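Local coordinates for BtGH115A (Bacteroides thetaiotaomicron, PDB 5BY3), which acts as a family GH115 4-O-methyl-alpha-glucuronidase with specificity for decorated arabinogalactans, at residues His114-Ala117 with Tyr118-Glu122; Gly34-Ala37 with Pro38-Thr42. All coordinates share one frame; numbering follows the deposited sequence.

Contact 1: His114-Ala117 with Tyr118-Glu122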
ATOM      1  N   HIS A 114       8.149 -18.927 -12.672  1.00 49.15           N
ATOM      2  CA  HIS A 114       7.589 -18.255 -11.511  1.00 52.20           C
ATOM      3  C   HIS A 114       6.495 -19.085 -10.862  1.00 50.86           C
ATOM      4  O   HIS A 114       6.478 -19.268  -9.638  1.00 53.14           O
ATOM      5  CB  HIS A 114       7.175 -16.830 -11.857  1.00 50.90           C
ATOM      6  CG  HIS A 114       8.338 -15.892 -11.875  1.00 45.74           C
ATOM      7  ND1 HIS A 114       9.267 -15.885 -12.890  1.00 50.84           N
ATOM      8  CD2 HIS A 114       8.776 -14.990 -10.964  1.00 47.79           C
ATOM      9  CE1 HIS A 114      10.212 -15.000 -12.623  1.00 46.71           C
ATOM     10  NE2 HIS A 114       9.931 -14.432 -11.464  1.00 44.53           N
ATOM     11  N   GLY A 115       5.662 -19.690 -11.702  1.00 47.29           N
ATOM     12  CA  GLY A 115       4.636 -20.613 -11.241  1.00 41.19           C
ATOM     13  C   GLY A 115       5.184 -21.754 -10.420  1.00 43.07           C
ATOM     14  O   GLY A 115       4.621 -22.117  -9.394  1.00 56.33           O
ATOM     15  N   THR A 116       6.271 -22.345 -10.877  1.00 42.13           N
ATOM     16  CA  THR A 116       6.908 -23.412 -10.142  1.00 49.14           C
ATOM     17  C   THR A 116       7.373 -22.883  -8.768  1.00 52.05           C
ATOM     18  O   THR A 116       7.085 -23.510  -7.754  1.00 47.86           O
ATOM     19  CB  THR A 116       8.065 -23.995 -10.970  1.00 49.09           C
ATOM     20  OG1 THR A 116       7.547 -24.388 -12.240  1.00 48.37           O
ATOM     21  CG2 THR A 116       8.710 -25.212 -10.281  1.00 47.51           C
ATOM     22  N   ALA A 117       8.043 -21.719  -8.754  1.00 52.58           N
ATOM     23  CA  ALA A 117       8.506 -21.078  -7.519  1.00 52.88           C
ATOM     24  C   ALA A 117       7.362 -20.885  -6.518  1.00 58.75           C
ATOM     25  O   ALA A 117       7.507 -21.207  -5.319  1.00 56.84           O
ATOM     26  CB  ALA A 117       9.173 -19.745  -7.821  1.00 47.83           C
ATOM     27  N   TYR A 118       6.220 -20.391  -7.022  1.00 54.55           N
ATOM     28  CA  TYR A 118       5.094 -20.034  -6.163  1.00 44.76           C
ATOM     29  C   TYR A 118       4.435 -21.271  -5.574  1.00 49.40           C
ATOM     30  O   TYR A 118       3.981 -21.243  -4.398  1.00 43.11           O
ATOM     31  CB  TYR A 118       4.112 -19.145  -6.916  1.00 41.77           C
ATOM     32  CG  TYR A 118       4.688 -17.811  -7.313  1.00 42.80           C
ATOM     33  CD1 TYR A 118       5.577 -17.142  -6.457  1.00 41.43           C
ATOM     34  CD2 TYR A 118       4.333 -17.185  -8.526  1.00 40.83           C
ATOM     35  CE1 TYR A 118       6.101 -15.913  -6.775  1.00 43.93           C
ATOM     36  CE2 TYR A 118       4.870 -15.931  -8.856  1.00 42.53           C
ATOM     37  CZ  TYR A 118       5.764 -15.305  -7.977  1.00 47.36           C
ATOM     38  OH  TYR A 118       6.348 -14.063  -8.230  1.00 49.88           O
ATOM     39  N   GLY A 119       4.411 -22.353  -6.376  1.00 47.31           N
ATOM     40  CA  GLY A 119       3.982 -23.705  -5.913  1.00 46.22           C
ATOM     41  C   GLY A 119       4.748 -24.262  -4.720  1.00 47.84           C
ATOM     42  O   GLY A 119       4.151 -24.747  -3.759  1.00 44.59           O
ATOM     43  N   ILE A 120       6.078 -24.187  -4.816  1.00 48.79           N
ATOM     44  CA  ILE A 120       7.027 -24.536  -3.746  1.00 47.03           C
ATOM     45  C   ILE A 120       6.796 -23.741  -2.456  1.00 49.71           C
ATOM     46  O   ILE A 120       6.762 -24.309  -1.350  1.00 55.91           O
ATOM     47  CB  ILE A 120       8.476 -24.321  -4.236  1.00 44.56           C
ATOM     48  CG1 ILE A 120       8.751 -25.246  -5.436  1.00 44.66           C
ATOM     49  CG2 ILE A 120       9.458 -24.519  -3.078  1.00 43.34           C
ATOM     50  CD1 ILE A 120      10.082 -25.055  -6.132  1.00 51.32           C
ATOM     51  N   LEU A 121       6.638 -22.433  -2.614  1.00 46.92           N
ATOM     52  CA  LEU A 121       6.374 -21.524  -1.510  1.00 44.96           C
ATOM     53  C   LEU A 121       4.971 -21.641  -0.946  1.00 43.31           C
ATOM     54  O   LEU A 121       4.709 -21.153   0.123  1.00 53.43           O
ATOM     55  CB  LEU A 121       6.710 -20.091  -1.918  1.00 43.17           C
ATOM     56  CG  LEU A 121       8.242 -19.890  -2.037  1.00 44.84           C
ATOM     57  CD1 LEU A 121       8.606 -18.525  -2.567  1.00 42.52           C
ATOM     58  CD2 LEU A 121       8.989 -20.117  -0.733  1.00 40.74           C
ATOM     59  N   GLU A 122       4.082 -22.331  -1.644  1.00 45.75           N
ATOM     60  CA  GLU A 122       2.746 -22.619  -1.131  1.00 43.35           C
ATOM     61  C   GLU A 122       2.844 -23.679  -0.053  1.00 44.56           C
ATOM     62  O   GLU A 122       2.053 -23.694   0.913  1.00 47.47           O
ATOM     63  CB  GLU A 122       1.844 -23.116  -2.268  1.00 43.52           C
ATOM     64  CG  GLU A 122       0.403 -23.443  -1.918  1.00 49.25           C
ATOM     65  CD  GLU A 122      -0.330 -22.346  -1.147  1.00 55.59           C
ATOM     66  OE1 GLU A 122      -0.217 -21.127  -1.477  1.00 65.27           O
ATOM     67  OE2 GLU A 122      -1.060 -22.731  -0.210  1.00 59.18           O
TER
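His-114 and Tyr-118, one helical turn apart, run side by side and point the same way, and the phenol of the tyrosine closes tightly on the turn before it. Its CG sits beside its own backbone N and anti to the carbonyl carbon (chi1 -64°), which lays the ring back along the helix and brings one face over His-114 O, with Tyr-118 CD2 3.2 Å from that oxygen. The same oxygen accepts the amide hydrogen of Tyr-118 N at 2.9 Å. One carbonyl thus takes a backbone bond and lies under an aromatic face. Farther out, Tyr-118 OH meets the edge of the imidazole in its plane, at a ring carbon, 3.8 Å from His-114 CD2. The polar ends of the two side chains bond beyond the helix: His-114 NE2 to Gly-236 O and Tyr-118 OH to Ala-208 O.

The rest is regular alpha-helix bonding of residue i+4 to residue i. Ile-120 N gives the straightest bond, to Thr-116 O (3.2 Å, 169°), and Ile-120 CG1 rests 3.3 Å from the same oxygen. Leu-121 leans back likewise, its CG 3.6 Å from Ala-117 O. The looser side is at Glu-122, the one partly exposed residue, whose side chain leads away from the earlier turn, with a long, weak ion pair to Arg-207.

Every other residue is buried, and different walls cover different sides. Thr-116, Ala-117 and Ile-120 face helix 38-55. Tyr-118 packs on Phe-96 of strand 96-100 and meets the ring of Trp-452, at the end of helix 441-452, edge-to-face.

Contact 2: Gly34-Ala37 with Pro38-Thr42; sequences GSEA and PVVRT
Ala-37 O is gripped by two amides of the first helical turn. Val-40 N binds it at 2.8 Å, approaching from well above the carbonyl plane, whereas Arg-41 N makes a longer, weak bond of 3.4 Å. The bend in the first of these (136°) is what a tight turn of three residues imposes before the helix settles into its regular bonding, which Thr-42 N takes up with Pro-38 O.

Ala-37 is the N-cap, and Pro-38, which has no amide hydrogen to give, opens helix 38-55. That helix is the connection of a beta-alpha-beta unit, joining the adjacent parallel strands 28-31 and 59-62. Upstream of the cap, Glu-36 lays its methylenes slantwise over Val-40: its CG faces both methyls at nearly equal distance, 3.6 Å from Val-40 CG2 and 3.7 Å from Val-40 CG1. CG1 is anti to the backbone N (chi1 176°), which turns both branches onto the glutamate. An alanine in place of Val-40 would remove both methyls and would probably leave the Glu-36 chain freer to swing, unsettling the bond of its OE2 to Thr-72 OG1.

On the exposed side, the bent chain of Arg-41 folds back over the cap. The edge of its guanidinium meets Glu-36 O nearly in plane, Arg-41 NH1 making a weak hydrogen bond of 3.0 Å.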
ATOM      1  N   GLY A  34      17.994 -29.941 -12.921  1.00 72.26           N
ATOM      2  CA  GLY A  34      19.005 -28.876 -12.826  1.00 69.24           C
ATOM      3  C   GLY A  34      18.851 -27.805 -13.886  1.00 72.59           C
ATOM      4  O   GLY A  34      19.553 -26.790 -13.858  1.00 79.42           O
ATOM      5  N   SER A  35      17.915 -28.032 -14.806  1.00 69.89           N
ATOM      6  CA  SER A  35      17.664 -27.152 -15.947  1.00 75.70           C
ATOM      7  C   SER A  35      16.739 -25.983 -15.595  1.00 72.76           C
ATOM      8  O   SER A  35      16.524 -25.089 -16.410  1.00 73.64           O
ATOM      9  CB  SER A  35      17.070 -27.968 -17.111  1.00 82.26           C
ATOM     10  OG  SER A  35      18.030 -28.843 -17.699  1.00 87.49           O
ATOM     11  N   GLU A  36      16.217 -25.985 -14.370  1.00 75.59           N
ATOM     12  CA  GLU A  36      15.173 -25.047 -13.977  1.00 65.74           C
ATOM     13  C   GLU A  36      15.709 -23.672 -13.634  1.00 58.81           C
ATOM     14  O   GLU A  36      16.832 -23.551 -13.149  1.00 53.99           O
ATOM     15  CB  GLU A  36      14.387 -25.595 -12.813  1.00 68.50           C
ATOM     16  CG  GLU A  36      12.906 -25.368 -13.026  1.00 71.32           C
ATOM     17  CD  GLU A  36      12.105 -26.634 -13.295  1.00 69.83           C
ATOM     18  OE1 GLU A  36      12.623 -27.782 -13.298  1.00 69.84           O
ATOM     19  OE2 GLU A  36      10.902 -26.457 -13.491  1.00 71.26           O
ATOM     20  N   ALA A  37      14.895 -22.647 -13.895  1.00 54.41           N
ATOM     21  CA  ALA A  37      15.312 -21.255 -13.714  1.00 53.03           C
ATOM     22  C   ALA A  37      15.800 -20.948 -12.270  1.00 48.65           C
ATOM     23  O   ALA A  37      15.377 -21.616 -11.318  1.00 49.12           O
ATOM     24  CB  ALA A  37      14.201 -20.324 -14.129  1.00 50.97           C
ATOM     25  N   PRO A  38      16.717 -19.983 -12.111  1.00 45.81           N
ATOM     26  CA  PRO A  38      17.259 -19.638 -10.769  1.00 48.18           C
ATOM     27  C   PRO A  38      16.196 -19.482  -9.665  1.00 51.34           C
ATOM     28  O   PRO A  38      16.371 -19.981  -8.530  1.00 47.52           O
ATOM     29  CB  PRO A  38      17.983 -18.307 -11.010  1.00 51.08           C
ATOM     30  CG  PRO A  38      18.020 -18.114 -12.534  1.00 50.13           C
ATOM     31  CD  PRO A  38      17.536 -19.380 -13.180  1.00 46.17           C
ATOM     32  N   VAL A  39      15.083 -18.852 -10.035  1.00 48.41           N
ATOM     33  CA  VAL A  39      14.001 -18.548  -9.125  1.00 44.77           C
ATOM     34  C   VAL A  39      13.455 -19.840  -8.547  1.00 50.23           C
ATOM     35  O   VAL A  39      13.056 -19.865  -7.368  1.00 51.39           O
ATOM     36  CB  VAL A  39      12.927 -17.646  -9.796  1.00 50.44           C
ATOM     37  CG1 VAL A  39      12.318 -18.304 -11.039  1.00 53.19           C
ATOM     38  CG2 VAL A  39      11.862 -17.199  -8.805  1.00 44.01           C
ATOM     39  N   VAL A  40      13.489 -20.923  -9.335  1.00 44.72           N
ATOM     40  CA  VAL A  40      13.016 -22.210  -8.834  1.00 44.72           C
ATOM     41  C   VAL A  40      13.984 -22.714  -7.755  1.00 45.68           C
ATOM     42  O   VAL A  40      13.565 -23.107  -6.676  1.00 49.27           O
ATOM     43  CB  VAL A  40      12.767 -23.259  -9.965  1.00 47.80           C
ATOM     44  CG1 VAL A  40      12.358 -24.624  -9.403  1.00 43.60           C
ATOM     45  CG2 VAL A  40      11.682 -22.770 -10.898  1.00 45.36           C
ATOM     46  N   ARG A  41      15.277 -22.643  -8.035  1.00 51.93           N
ATOM     47  CA  ARG A  41      16.278 -23.134  -7.094  1.00 57.00           C
ATOM     48  C   ARG A  41      16.328 -22.290  -5.820  1.00 49.68           C
ATOM     49  O   ARG A  41      16.448 -22.834  -4.739  1.00 51.50           O
ATOM     50  CB  ARG A  41      17.657 -23.286  -7.762  1.00 66.55           C
ATOM     51  CG  ARG A  41      17.964 -24.717  -8.252  1.00 74.32           C
ATOM     52  CD  ARG A  41      18.895 -24.763  -9.470  1.00 90.61           C
ATOM     53  NE  ARG A  41      19.903 -23.683  -9.470  1.00 94.86           N
ATOM     54  CZ  ARG A  41      20.005 -22.709 -10.384  1.00 98.06           C
ATOM     55  NH1 ARG A  41      19.178 -22.647 -11.433  1.00 93.75           N
ATOM     56  NH2 ARG A  41      20.958 -21.788 -10.254  1.00 93.74           N
ATOM     57  N   THR A  42      16.150 -20.985  -5.960  1.00 47.92           N
ATOM     58  CA  THR A  42      16.112 -20.053  -4.826  1.00 47.64           C
ATOM     59  C   THR A  42      14.990 -20.381  -3.841  1.00 47.67           C
ATOM     60  O   THR A  42      15.211 -20.321  -2.643  1.00 49.10           O
ATOM     61  CB  THR A  42      15.947 -18.615  -5.314  1.00 45.19           C
ATOM     62  OG1 THR A  42      16.962 -18.332  -6.272  1.00 45.00           O
ATOM     63  CG2 THR A  42      16.101 -17.663  -4.175  1.00 50.45           C
TER

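In the fold
Contact 2 comes first along the chain, at the start of helix 38-55, and contact 1 lies on helix 113-126, which follows strand 106-110. Strands 28-31 and 106-110, which lead into the two helices, belong to the same six-stranded mixed sheet, and the helices pack together, with the contact centres about 11 Å apart. Thr-116 CG2 and Val-40 CG1 meet at 3.8 Å. Thr-72, closing strand 68-72, ties both together: its hydroxyl bonds to Glu-36 and to Thr-116. Contact 1 also reaches the parts leading into strands 210-212 and 238-239 of the eight-stranded parallel sheet, consistent with the TIM-barrel clan of the GH115 family, so helix 113-126 joins the N-terminal sheet region to it.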